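Local structure of MgGH51 (Meripilus giganteus, 6ZPV) at residues V1-N6 and L562-T567; I316-G321 and A330-L335; Y479-Q484 and T492-S497. The protein is a family 51 alpha-L-arabinofuranosidase that hydrolyses terminal alpha-L-arabinofuranosidic bonds, probably releasing arabinose from plant glycans. One frame throughout, in Å; residues are numbered along the deposited sequence.

Interaction 1: residues V1-N6 and L562-T567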
ATOM      1  N   VAL A   1       7.781  38.868   2.009  1.00 15.30           N
ATOM      2  CA  VAL A   1       7.777  38.712   3.456  1.00 14.06           C
ATOM      3  C   VAL A   1       9.195  38.379   3.893  1.00 13.81           C
ATOM      4  O   VAL A   1       9.836  37.571   3.216  1.00 15.73           O
ATOM      5  CB  VAL A   1       6.742  37.662   3.953  1.00 15.64           C
ATOM      6  CG1 VAL A   1       6.981  36.271   3.417  1.00 18.92           C
ATOM      7  CG2 VAL A   1       6.729  37.546   5.471  1.00 20.10           C
ATOM      8  N   THR A   2       9.638  38.927   5.017  1.00 13.69           N
ATOM      9  CA  THR A   2      10.937  38.545   5.607  1.00 14.09           C
ATOM     10  C   THR A   2      10.793  37.334   6.522  1.00 13.67           C
ATOM     11  O   THR A   2       9.903  37.359   7.387  1.00 16.83           O
ATOM     12  CB  THR A   2      11.519  39.710   6.380  1.00 15.74           C
ATOM     13  OG1 THR A   2      11.783  40.771   5.471  1.00 19.18           O
ATOM     14  CG2 THR A   2      12.788  39.303   7.109  1.00 19.84           C
ATOM     15  N   VAL A   3      11.575  36.322   6.297  1.00 13.45           N
ATOM     16  CA  VAL A   3      11.593  35.125   7.153  1.00 13.27           C
ATOM     17  C   VAL A   3      12.923  35.056   7.858  1.00 13.05           C
ATOM     18  O   VAL A   3      13.965  34.798   7.214  1.00 13.27           O
ATOM     19  CB  VAL A   3      11.344  33.850   6.341  1.00 13.50           C
ATOM     20  CG1 VAL A   3      11.356  32.655   7.245  1.00 13.97           C
ATOM     21  CG2 VAL A   3      10.028  33.917   5.603  1.00 14.89           C
ATOM     22  N   THR A   4      12.916  35.330   9.159  1.00 14.05           N
ATOM     23  CA  THR A   4      14.124  35.275   9.975  1.00 14.55           C
ATOM     24  C   THR A   4      14.240  33.873  10.544  1.00 13.96           C
ATOM     25  O   THR A   4      13.275  33.397  11.188  1.00 14.41           O
ATOM     26  CB  THR A   4      14.064  36.348  11.057  1.00 16.32           C
ATOM     27  OG1 THR A   4      14.034  37.632  10.422  1.00 18.16           O
ATOM     28  CG2 THR A   4      15.272  36.285  11.978  1.00 18.80           C
ATOM     29  N   VAL A   5      15.403  33.253  10.422  1.00 14.41           N
ATOM     30  CA  VAL A   5      15.647  31.864  10.852  1.00 13.87           C
ATOM     31  C   VAL A   5      16.429  31.884  12.145  1.00 15.20           C
ATOM     32  O   VAL A   5      17.517  32.491  12.194  1.00 15.79           O
ATOM     33  CB  VAL A   5      16.379  31.081   9.760  1.00 15.01           C
ATOM     34  CG1 VAL A   5      16.503  29.650  10.202  1.00 16.01           C
ATOM     35  CG2 VAL A   5      15.624  31.221   8.429  1.00 16.61           C
ATOM     36  N   ASN A   6      15.923  31.258  13.185  1.00 14.30           N
ATOM     37  CA  ASN A   6      16.663  31.150  14.451  1.00 14.87           C
ATOM     38  C   ASN A   6      17.784  30.138  14.290  1.00 16.29           C
ATOM     39  O   ASN A   6      17.558  29.010  13.785  1.00 17.44           O
ATOM     40  CB  ASN A   6      15.682  30.730  15.547  1.00 16.27           C
ATOM     41  CG  ASN A   6      16.140  30.982  16.963  1.00 18.48           C
ATOM     42  OD1 ASN A   6      17.286  30.712  17.324  1.00 17.92           O
ATOM     43  ND2 ASN A   6      15.171  31.452  17.743  1.00 28.81           N
ATOM     44  N   LEU A 562       9.917  35.815  -0.691  1.00 12.80           N
ATOM     45  CA  LEU A 562      10.402  35.627   0.648  1.00 13.37           C
ATOM     46  C   LEU A 562      11.836  36.079   0.701  1.00 13.37           C
ATOM     47  O   LEU A 562      12.640  35.641  -0.104  1.00 14.85           O
ATOM     48  CB  LEU A 562      10.306  34.157   1.078  1.00 12.93           C
ATOM     49  CG  LEU A 562       8.901  33.540   0.927  1.00 12.94           C
ATOM     50  CD1 LEU A 562       8.763  32.827  -0.396  1.00 15.01           C
ATOM     51  CD2 LEU A 562       8.569  32.564   2.052  1.00 14.24           C
ATOM     52  N   THR A 563      12.157  36.915   1.683  1.00 13.27           N
ATOM     53  CA  THR A 563      13.516  37.322   1.956  1.00 13.65           C
ATOM     54  C   THR A 563      13.977  36.528   3.190  1.00 13.89           C
ATOM     55  O   THR A 563      13.488  36.795   4.291  1.00 14.77           O
ATOM     56  CB  THR A 563      13.593  38.837   2.262  1.00 15.10           C
ATOM     57  OG1 THR A 563      12.930  39.630   1.253  1.00 17.59           O
ATOM     58  CG2 THR A 563      15.044  39.235   2.459  1.00 16.68           C
ATOM     59  N   PHE A 564      14.848  35.555   2.968  1.00 13.23           N
ATOM     60  CA  PHE A 564      15.382  34.741   4.068  1.00 13.39           C
ATOM     61  C   PHE A 564      16.543  35.440   4.717  1.00 13.71           C
ATOM     62  O   PHE A 564      17.494  35.855   4.022  1.00 15.20           O
ATOM     63  CB  PHE A 564      15.775  33.364   3.547  1.00 13.50           C
ATOM     64  CG  PHE A 564      14.578  32.534   3.189  1.00 13.10           C
ATOM     65  CD1 PHE A 564      13.768  31.968   4.195  1.00 13.36           C
ATOM     66  CD2 PHE A 564      14.186  32.378   1.877  1.00 14.18           C
ATOM     67  CE1 PHE A 564      12.643  31.256   3.828  1.00 13.94           C
ATOM     68  CE2 PHE A 564      13.056  31.658   1.545  1.00 15.09           C
ATOM     69  CZ  PHE A 564      12.272  31.104   2.516  1.00 13.42           C
ATOM     70  N   GLN A 565      16.484  35.534   6.039  1.00 13.90           N
ATOM     71  CA  GLN A 565      17.535  36.151   6.868  1.00 14.53           C
ATOM     72  C   GLN A 565      18.108  35.080   7.777  1.00 15.33           C
ATOM     73  O   GLN A 565      17.428  34.616   8.701  1.00 16.31           O
ATOM     74  CB  GLN A 565      16.989  37.336   7.664  1.00 15.53           C
ATOM     75  CG  GLN A 565      16.558  38.487   6.831  1.00 16.83           C
ATOM     76  CD  GLN A 565      17.654  39.262   6.143  1.00 18.43           C
ATOM     77  OE1 GLN A 565      18.822  38.947   6.326  1.00 19.34           O
ATOM     78  NE2 GLN A 565      17.278  40.358   5.482  1.00 18.44           N
ATOM     79  N   LEU A 566      19.337  34.699   7.488  1.00 16.51           N
ATOM     80  CA  LEU A 566      20.118  33.669   8.201  1.00 17.50           C
ATOM     81  C   LEU A 566      21.344  34.327   8.841  1.00 15.95           C
ATOM     82  O   LEU A 566      22.371  33.608   9.132  1.00 18.00           O
ATOM     83  CB  LEU A 566      20.512  32.543   7.260  1.00 18.07           C
ATOM     84  CG  LEU A 566      19.386  31.544   6.917  1.00 18.29           C
ATOM     85  CD1 LEU A 566      18.390  32.120   5.973  1.00 21.63           C
ATOM     86  CD2 LEU A 566      19.944  30.286   6.399  1.00 25.71           C
ATOM     87  N   THR A 567      21.263  35.617   9.166  1.00 16.62           N
ATOM     88  CA  THR A 567      22.429  36.322   9.728  1.00 18.45           C
ATOM     89  C   THR A 567      22.770  35.854  11.154  1.00 19.31           C
ATOM     90  O   THR A 567      23.876  36.168  11.602  1.00 20.58           O
ATOM     91  CB  THR A 567      22.145  37.814   9.717  1.00 20.72           C
ATOM     92  OG1 THR A 567      20.979  38.105  10.448  1.00 27.61           O
ATOM     93  CG2 THR A 567      22.062  38.330   8.294  1.00 24.55           C
TER
HETATM   94  O   HOH W   1      14.560  41.447   5.606  1.00 23.90           O
HETATM   95  O   HOH W   2      11.504  41.527   2.766  1.00 28.85           O
HETATM   96  O   HOH W   3      19.117  34.491  11.266  1.00 19.31           O

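Interaction 2: residues I316-G321 and A330-L335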
ATOM      1  N   ILE A 316       1.585 -10.207  17.230  1.00 11.17           N
ATOM      2  CA  ILE A 316       2.785  -9.467  17.650  1.00 10.86           C
ATOM      3  C   ILE A 316       3.952 -10.428  17.910  1.00 11.25           C
ATOM      4  O   ILE A 316       5.099 -10.159  17.487  1.00 11.46           O
ATOM      5  CB  ILE A 316       2.477  -8.554  18.838  1.00 11.54           C
ATOM      6  CG1 ILE A 316       1.473  -7.469  18.445  1.00 11.85           C
ATOM      7  CG2 ILE A 316       3.773  -7.970  19.407  1.00 12.54           C
ATOM      8  CD1 ILE A 316       0.829  -6.732  19.601  1.00 13.31           C
ATOM      9  N   ASN A 317       3.682 -11.571  18.537  1.00 10.70           N
ATOM     10  CA  ASN A 317       4.761 -12.557  18.747  1.00 11.78           C
ATOM     11  C   ASN A 317       5.330 -13.049  17.427  1.00 11.01           C
ATOM     12  O   ASN A 317       6.529 -13.309  17.336  1.00 12.22           O
ATOM     13  CB  ASN A 317       4.272 -13.733  19.610  1.00 12.24           C
ATOM     14  CG  ASN A 317       4.312 -13.427  21.099  1.00 14.11           C
ATOM     15  OD1 ASN A 317       5.122 -12.583  21.500  1.00 16.60           O
ATOM     16  ND2 ASN A 317       3.458 -14.143  21.847  1.00 15.75           N
ATOM     17  N   PHE A 318       4.526 -13.207  16.389  1.00 11.17           N
ATOM     18  CA  PHE A 318       5.057 -13.579  15.080  1.00 11.27           C
ATOM     19  C   PHE A 318       6.132 -12.556  14.681  1.00 11.55           C
ATOM     20  O   PHE A 318       7.171 -12.939  14.096  1.00 12.20           O
ATOM     21  CB  PHE A 318       3.960 -13.663  14.018  1.00 11.53           C
ATOM     22  CG  PHE A 318       4.497 -14.097  12.676  1.00 11.27           C
ATOM     23  CD1 PHE A 318       4.717 -15.431  12.407  1.00 11.67           C
ATOM     24  CD2 PHE A 318       4.845 -13.166  11.691  1.00 12.13           C
ATOM     25  CE1 PHE A 318       5.203 -15.864  11.198  1.00 11.47           C
ATOM     26  CE2 PHE A 318       5.324 -13.601  10.454  1.00 12.44           C
ATOM     27  CZ  PHE A 318       5.505 -14.949  10.220  1.00 12.01           C
ATOM     28  N   VAL A 319       5.884 -11.273  14.879  1.00 10.97           N
ATOM     29  CA  VAL A 319       6.786 -10.182  14.454  1.00 11.50           C
ATOM     30  C   VAL A 319       8.061 -10.186  15.284  1.00 11.82           C
ATOM     31  O   VAL A 319       9.175 -10.089  14.714  1.00 12.63           O
ATOM     32  CB  VAL A 319       6.069  -8.826  14.486  1.00 11.58           C
ATOM     33  CG1 VAL A 319       7.005  -7.767  13.944  1.00 12.29           C
ATOM     34  CG2 VAL A 319       4.760  -8.836  13.715  1.00 11.73           C
ATOM     35  N   ILE A 320       7.931 -10.220  16.633  1.00 12.49           N
ATOM     36  CA  ILE A 320       9.054  -9.872  17.544  1.00 13.36           C
ATOM     37  C   ILE A 320       9.427 -10.953  18.550  1.00 13.88           C
ATOM     38  O   ILE A 320      10.433 -10.781  19.246  1.00 15.65           O
ATOM     39  CB  ILE A 320       8.788  -8.571  18.307  1.00 13.49           C
ATOM     40  CG1 ILE A 320       7.663  -8.699  19.350  1.00 14.85           C
ATOM     41  CG2 ILE A 320       8.565  -7.424  17.366  1.00 14.65           C
ATOM     42  CD1 ILE A 320       7.520  -7.470  20.190  1.00 17.22           C
ATOM     43  N   GLY A 321       8.616 -11.991  18.703  1.00 13.59           N
ATOM     44  CA  GLY A 321       8.854 -12.875  19.865  1.00 13.64           C
ATOM     45  C   GLY A 321      10.095 -13.718  19.697  1.00 14.72           C
ATOM     46  O   GLY A 321      10.523 -14.006  18.580  1.00 15.08           O
ATOM     47  N   ALA A 330       8.109 -19.189  16.810  1.00 13.78           N
ATOM     48  CA  ALA A 330       8.736 -20.392  16.215  1.00 13.77           C
ATOM     49  C   ALA A 330       8.379 -20.508  14.756  1.00 13.06           C
ATOM     50  O   ALA A 330       9.190 -20.954  13.949  1.00 14.25           O
ATOM     51  CB  ALA A 330       8.342 -21.629  17.001  1.00 14.76           C
ATOM     52  N   LEU A 331       7.150 -20.108  14.416  1.00 13.43           N
ATOM     53  CA  LEU A 331       6.690 -20.166  13.035  1.00 13.20           C
ATOM     54  C   LEU A 331       7.483 -19.189  12.161  1.00 13.02           C
ATOM     55  O   LEU A 331       7.921 -19.535  11.051  1.00 13.80           O
ATOM     56  CB  LEU A 331       5.195 -19.858  12.989  1.00 12.65           C
ATOM     57  CG  LEU A 331       4.531 -19.923  11.607  1.00 13.59           C
ATOM     58  CD1 LEU A 331       4.607 -21.312  11.013  1.00 15.03           C
ATOM     59  CD2 LEU A 331       3.103 -19.464  11.689  1.00 13.52           C
ATOM     60  N   ARG A 332       7.698 -17.952  12.628  1.00 13.58           N
ATOM     61  CA  ARG A 332       8.521 -16.992  11.907  1.00 13.40           C
ATOM     62  C   ARG A 332       9.892 -17.617  11.633  1.00 13.60           C
ATOM     63  O   ARG A 332      10.441 -17.509  10.510  1.00 13.65           O
ATOM     64  CB  ARG A 332       8.661 -15.685  12.688  1.00 12.88           C
ATOM     65  CG  ARG A 332       9.465 -14.624  11.943  1.00 13.13           C
ATOM     66  CD  ARG A 332       9.973 -13.462  12.800  1.00 12.90           C
ATOM     67  NE  ARG A 332      10.888 -13.905  13.839  1.00 13.79           N
ATOM     68  CZ  ARG A 332      10.684 -13.870  15.153  1.00 13.57           C
ATOM     69  NH1 ARG A 332       9.502 -13.565  15.648  1.00 13.37           N
ATOM     70  NH2 ARG A 332      11.670 -14.138  15.970  1.00 15.42           N
ATOM     71  N   ALA A 333      10.514 -18.212  12.625  1.00 13.29           N
ATOM     72  CA  ALA A 333      11.812 -18.864  12.449  1.00 13.67           C
ATOM     73  C   ALA A 333      11.697 -19.961  11.381  1.00 13.73           C
ATOM     74  O   ALA A 333      12.628 -20.089  10.549  1.00 14.90           O
ATOM     75  CB  ALA A 333      12.320 -19.381  13.807  1.00 15.24           C
ATOM     76  N   SER A 334      10.699 -20.816  11.472  1.00 13.73           N
ATOM     77  CA  SER A 334      10.527 -21.931  10.538  1.00 14.30           C
ATOM     78  C   SER A 334      10.423 -21.458   9.084  1.00 12.71           C
ATOM     79  O   SER A 334      10.764 -22.213   8.169  1.00 15.78           O
ATOM     80  CB  SER A 334       9.297 -22.764  10.919  1.00 14.42           C
ATOM     81  OG  SER A 334       8.089 -22.245  10.425  1.00 15.61           O
ATOM     82  N   LEU A 335       9.895 -20.253   8.900  1.00 13.05           N
ATOM     83  CA  LEU A 335       9.727 -19.637   7.585  1.00 12.43           C
ATOM     84  C   LEU A 335      10.966 -18.853   7.152  1.00 14.16           C
ATOM     85  O   LEU A 335      10.918 -18.192   6.097  1.00 14.68           O
ATOM     86  CB  LEU A 335       8.479 -18.753   7.626  1.00 12.45           C
ATOM     87  CG  LEU A 335       7.165 -19.526   7.789  1.00 13.27           C
ATOM     88  CD1 LEU A 335       6.004 -18.580   8.127  1.00 13.40           C
ATOM     89  CD2 LEU A 335       6.828 -20.327   6.552  1.00 14.60           C
TER

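Interaction 3: residues Y479-Q484 and T492-S497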
ATOM      1  N   TYR A 479      -0.150  10.185   3.811  1.00 10.05           N
ATOM      2  CA  TYR A 479      -1.241  10.390   2.835  1.00 10.06           C
ATOM      3  C   TYR A 479      -2.044   9.092   2.669  1.00  9.82           C
ATOM      4  O   TYR A 479      -1.475   7.998   2.800  1.00 10.65           O
ATOM      5  CB  TYR A 479      -0.614  10.795   1.485  1.00 10.76           C
ATOM      6  CG  TYR A 479      -1.556  11.191   0.371  1.00 10.47           C
ATOM      7  CD1 TYR A 479      -2.241  10.279  -0.395  1.00 10.56           C
ATOM      8  CD2 TYR A 479      -1.736  12.543   0.082  1.00 10.49           C
ATOM      9  CE1 TYR A 479      -3.085  10.643  -1.434  1.00 10.49           C
ATOM     10  CE2 TYR A 479      -2.554  12.913  -0.975  1.00 10.82           C
ATOM     11  CZ  TYR A 479      -3.232  11.984  -1.742  1.00 10.56           C
ATOM     12  OH  TYR A 479      -4.071  12.318  -2.791  1.00 11.45           O
ATOM     13  N   ALA A 480      -3.315   9.203   2.314  1.00 10.60           N
ATOM     14  CA  ALA A 480      -4.050   7.978   1.962  1.00 10.62           C
ATOM     15  C   ALA A 480      -5.107   8.240   0.931  1.00  9.99           C
ATOM     16  O   ALA A 480      -5.714   9.335   0.951  1.00 10.57           O
ATOM     17  CB  ALA A 480      -4.666   7.345   3.182  1.00 11.08           C
ATOM     18  N   PRO A 481      -5.453   7.246   0.086  1.00 10.57           N
ATOM     19  CA  PRO A 481      -4.725   5.997  -0.098  1.00 10.08           C
ATOM     20  C   PRO A 481      -3.397   6.198  -0.847  1.00 10.13           C
ATOM     21  O   PRO A 481      -3.184   7.160  -1.599  1.00 10.66           O
ATOM     22  CB  PRO A 481      -5.669   5.127  -0.976  1.00 10.50           C
ATOM     23  CG  PRO A 481      -7.001   5.782  -0.808  1.00 10.89           C
ATOM     24  CD  PRO A 481      -6.716   7.268  -0.651  1.00 10.76           C
ATOM     25  N   LEU A 482      -2.519   5.192  -0.688  1.00  9.96           N
ATOM     26  CA  LEU A 482      -1.198   5.148  -1.307  1.00 10.00           C
ATOM     27  C   LEU A 482      -1.271   4.809  -2.783  1.00 10.11           C
ATOM     28  O   LEU A 482      -0.519   5.426  -3.559  1.00 10.91           O
ATOM     29  CB  LEU A 482      -0.381   4.136  -0.538  1.00 10.61           C
ATOM     30  CG  LEU A 482       1.086   3.991  -0.943  1.00 10.68           C
ATOM     31  CD1 LEU A 482       1.851   5.286  -0.779  1.00 11.61           C
ATOM     32  CD2 LEU A 482       1.729   2.880  -0.160  1.00 11.89           C
ATOM     33  N   LEU A 483      -2.074   3.797  -3.138  1.00  9.88           N
ATOM     34  CA  LEU A 483      -1.948   3.154  -4.442  1.00 10.26           C
ATOM     35  C   LEU A 483      -3.290   3.028  -5.134  1.00 11.02           C
ATOM     36  O   LEU A 483      -4.342   2.817  -4.483  1.00 11.27           O
ATOM     37  CB  LEU A 483      -1.312   1.767  -4.282  1.00 10.36           C
ATOM     38  CG  LEU A 483       0.193   1.777  -4.058  1.00 12.19           C
ATOM     39  CD1 LEU A 483       0.725   0.461  -3.614  1.00 14.83           C
ATOM     40  CD2 LEU A 483       0.922   2.206  -5.312  1.00 16.17           C
ATOM     41  N   GLN A 484      -3.245   3.019  -6.460  1.00 10.54           N
ATOM     42  CA  GLN A 484      -4.440   2.898  -7.310  1.00 10.70           C
ATOM     43  C   GLN A 484      -4.166   2.160  -8.611  1.00 10.72           C
ATOM     44  O   GLN A 484      -3.405   2.665  -9.460  1.00 11.00           O
ATOM     45  CB  GLN A 484      -4.978   4.272  -7.658  1.00 11.76           C
ATOM     46  CG  GLN A 484      -6.124   4.289  -8.649  1.00 13.08           C
ATOM     47  CD  GLN A 484      -6.394   5.661  -9.256  1.00 12.01           C
ATOM     48  OE1 GLN A 484      -5.588   6.565  -9.185  1.00 12.71           O
ATOM     49  NE2 GLN A 484      -7.545   5.769  -9.892  1.00 13.15           N
ATOM     50  N   THR A 492     -10.679   7.875  -5.016  1.00 11.77           N
ATOM     51  CA  THR A 492      -9.701   8.823  -5.545  1.00 11.57           C
ATOM     52  C   THR A 492      -9.710  10.027  -4.619  1.00 12.15           C
ATOM     53  O   THR A 492     -10.683  10.286  -3.916  1.00 12.19           O
ATOM     54  CB  THR A 492     -10.042   9.252  -6.969  1.00 13.06           C
ATOM     55  OG1 THR A 492     -11.251  10.043  -6.974  1.00 14.14           O
ATOM     56  CG2 THR A 492     -10.219   8.066  -7.906  1.00 14.37           C
ATOM     57  N   PRO A 493      -8.687  10.885  -4.686  1.00 11.38           N
ATOM     58  CA  PRO A 493      -7.420  10.668  -5.375  1.00 11.65           C
ATOM     59  C   PRO A 493      -6.473   9.767  -4.564  1.00 11.17           C
ATOM     60  O   PRO A 493      -6.659   9.552  -3.375  1.00 12.31           O
ATOM     61  CB  PRO A 493      -6.861  12.097  -5.457  1.00 12.01           C
ATOM     62  CG  PRO A 493      -7.301  12.727  -4.175  1.00 12.23           C
ATOM     63  CD  PRO A 493      -8.688  12.138  -3.947  1.00 12.11           C
ATOM     64  N   ASP A 494      -5.471   9.242  -5.256  1.00 10.83           N
ATOM     65  CA  ASP A 494      -4.483   8.317  -4.690  1.00 10.98           C
ATOM     66  C   ASP A 494      -3.060   8.778  -4.963  1.00 10.08           C
ATOM     67  O   ASP A 494      -2.831   9.456  -5.980  1.00 11.25           O
ATOM     68  CB  ASP A 494      -4.749   6.920  -5.261  1.00 11.30           C
ATOM     69  CG  ASP A 494      -6.168   6.489  -5.034  1.00 11.13           C
ATOM     70  OD1 ASP A 494      -6.541   6.200  -3.901  1.00 11.57           O
ATOM     71  OD2 ASP A 494      -6.965   6.519  -6.081  1.00 11.55           O
ATOM     72  N   LEU A 495      -2.119   8.388  -4.110  1.00 10.51           N
ATOM     73  CA  LEU A 495      -0.765   8.936  -4.239  1.00 10.50           C
ATOM     74  C   LEU A 495       0.004   8.461  -5.490  1.00 10.55           C
ATOM     75  O   LEU A 495       0.690   9.273  -6.118  1.00 10.97           O
ATOM     76  CB  LEU A 495       0.057   8.638  -2.959  1.00 10.60           C
ATOM     77  CG  LEU A 495       1.245   9.554  -2.775  1.00 10.81           C
ATOM     78  CD1 LEU A 495       0.804  10.962  -2.407  1.00 11.62           C
ATOM     79  CD2 LEU A 495       2.173   9.024  -1.694  1.00 12.59           C
ATOM     80  N   VAL A 496      -0.088   7.180  -5.767  1.00 10.71           N
ATOM     81  CA  VAL A 496       0.622   6.552  -6.891  1.00 10.71           C
ATOM     82  C   VAL A 496      -0.364   5.681  -7.636  1.00 10.57           C
ATOM     83  O   VAL A 496      -1.042   4.859  -7.014  1.00 11.31           O
ATOM     84  CB  VAL A 496       1.813   5.739  -6.353  1.00 11.45           C
ATOM     85  CG1 VAL A 496       2.510   4.964  -7.489  1.00 13.12           C
ATOM     86  CG2 VAL A 496       2.812   6.633  -5.630  1.00 12.18           C
ATOM     87  N   SER A 497      -0.419   5.834  -8.970  1.00 10.97           N
ATOM     88  CA  SER A 497      -1.343   5.058  -9.788  1.00 11.64           C
ATOM     89  C   SER A 497      -0.567   4.178 -10.744  1.00 10.99           C
ATOM     90  O   SER A 497       0.616   4.417 -10.974  1.00 11.99           O
ATOM     91  CB  SER A 497      -2.315   5.994 -10.519  1.00 12.01           C
ATOM     92  OG  SER A 497      -2.969   6.864  -9.606  1.00 12.81           O
TER
HETATM   93  O   HOH W   4      -7.642  10.417  -0.905  1.00 11.89           O
HETATM   94  O   HOH W   5      -6.041   9.106  -8.088  1.00 12.55           O

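Interaction 1: residues V1-N6 and L562-T567
Val3 uses both its backbone N and O to hold the strand 562-565: Val3 N donates to Thr563 O at 2.8 Å, and Gln565 N donates to Val3 O at 2.9 Å. The same ladder runs on at both ends, with Thr563 N giving a 2.9 Å bond to Val1 O and Val5 N a 3.0 Å bond to Gln565 O, all four nearly straight. Val1, Val3 and Val5 bond in alternation to Thr563 and Gln565, as the staggered bonds of a parallel pair require, while Thr2, Val3 and Thr4 stand beside Thr563, Phe564 and Gln565; the short axes diverge by 24°. Beneath the ladder Val3 lies alongside Phe564, its CB 3.7 Å from the ring atom CD1, while Val5 CG2 meets Leu566 CD1 at 3.8 Å. This places the first residues of the chain as an outer strand of a three-stranded mixed sheet whose middle strand is 560-565. Val3 and Phe564 face inward, toward Trp537, Ile550 and Ile552 of the seven-stranded antiparallel sheet, as in the C-terminal beta-sandwich of GH51 enzymes. The face bearing Thr2, Thr563, Thr4 and Gln565 is polar and carries water. With chi1 at -64°, Thr2 turns OG1 to the side of its own N and its methyl CG2 toward Gln565 CG. One water joins Thr2 OG1 to Thr563 OG1, at 2.8 Å from Thr2 OG1; a second lies 2.9 Å from Gln565 NE2, which donates to it, and also bonds Thr2 OG1. The other end of that amide, Gln565 OE1, is bound by Thr609 OG1 of the strand 609-614, which flanks 560-565 on its far side. The backbone N of Thr4 bonds to Thr527 OG1, and the ring of Phe564 meets that of Phe610.

Interaction 2: residues I316-G321 and A330-L335
Phe318 and Arg332 both carry CG opposite the backbone N, with chi1 at -178° and -177°, which sends each side chain out across the gap between helices 306-320 and 327-334. The arginine chain then runs straight as far as CD and bends at chi3, turning its flat head toward the final turn of helix 306-320. There Arg332 NH1 donates to Phe318 O at 2.9 Å in an almost straight bond, reaching the carbonyl from above its plane. Gly321 O is gripped end-on by both terminal nitrogens: Arg332 NH2 lies 2.9 Å from Gly321 O, nearly in line with its C=O, and Arg332 NH1 lies 3.1 Å from Gly321 O, in the carbonyl plane on a lone pair. All three bonds stay within the guanidinium plane, so they fix its rotation. Further along, NE binds His337 O and NH2 also binds Pro338 O, which means that this buried cation is met by four main-chain carbonyls. Its charge is likely to be eased by the negative end of the helix dipole of 306-320. The aliphatic part has a different partner. Arg332 CB sits over one face of the Phe318 ring, 4.0 Å from its centroid, in a CH-pi contact, and ring and guanidinium planes stand 72° apart. At the ring edge, Phe318 CE1 is 4.1 Å from Leu331 CG and 4.2 Å from Leu335 CD1. Trp244 and Leu272 also touch the Phe318 ring. Helix 306-320 links the neighbouring parallel strands 284-289 and 345-348, and the short helix 327-334 follows it within the same connection: the pair belongs to one beta-alpha-beta crossover of the (beta/alpha)8 barrel.

Interaction 3: residues Y479-Q484 and T492-S497
Ser497 OG donates to Gln484 OE1 at 2.7 Å, the shortest polar bond between the two segments. It joins neighbouring side chains on one face of a parallel strand pair, 483-485 with 496-498, part of a small three-stranded sheet that follows the last barrel strand, 474-479, of the (beta/alpha)8 fold. The glutamine reaches its partner because CG stands opposite the backbone N (chi1 174°) and the chain stays extended beyond it. A water lies 2.8 Å from Gln484 OE1 and accepts from Asp494 N, while Gln484 NE2 is bound by Thr489 OG1 in the connection between the segments. The side chains of Asp494 and Gln484 cross at about a right angle, with carboxylate and amide planes 57° apart. Asp494 OD2 packs against Gln484 CB and CD; it and Gln484 OE1 are both acceptors and do not bond. A leucine in place of Gln484 would probably leave the Ser497 hydroxyl without its acceptor and free to turn, and Thr489 without its amide partner.

Before the strands pair, each segment passes through a cis peptide bond, at Pro481 and Pro493, and the backbones come together just beyond. Leu495 N donates to Pro481 O at 3.0 Å and Val496 N to Leu482 O at 2.9 Å; the bond from Gln484 N to Val496 O is weak. A water bridges the two segments here, donating to Ala480 O and to Pro493 O. On the opposite face from Gln484, Leu483 and Val496 lie alongside each other, covered by Ile213 and Thr216 of helix 211-219. Leu495 is wedged between apolar neighbours: its CD2 is 3.9 Å from Leu482 CD1, and its CD1 sits over the middle of the Tyr479 ring, 3.7 Å from the centroid and 13° off the ring normal.

Overall arrangement
Interaction 1 closes a loop of 555 residues that encloses the other two, tying the start of the chain to the C-terminal beta-sandwich. Within that loop interaction 2 comes first and interaction 3 follows, in series. Interaction 2 lies on the outer helical layer of the (beta/alpha)8 barrel, whereas interaction 3 is buried, about 9 Å from the centre of the chain, just after the final barrel strand. Centres of interactions 1 and 2 are about 52 Å apart, those of 1 and 3 about 35 Å, and those of 2 and 3 about 31 Å; none touch. Strands 2-4 and 11-12 both pair with C-terminal strands, so both chain ends build the sandwich, with the barrel and the beta-rich region 57-198 between them.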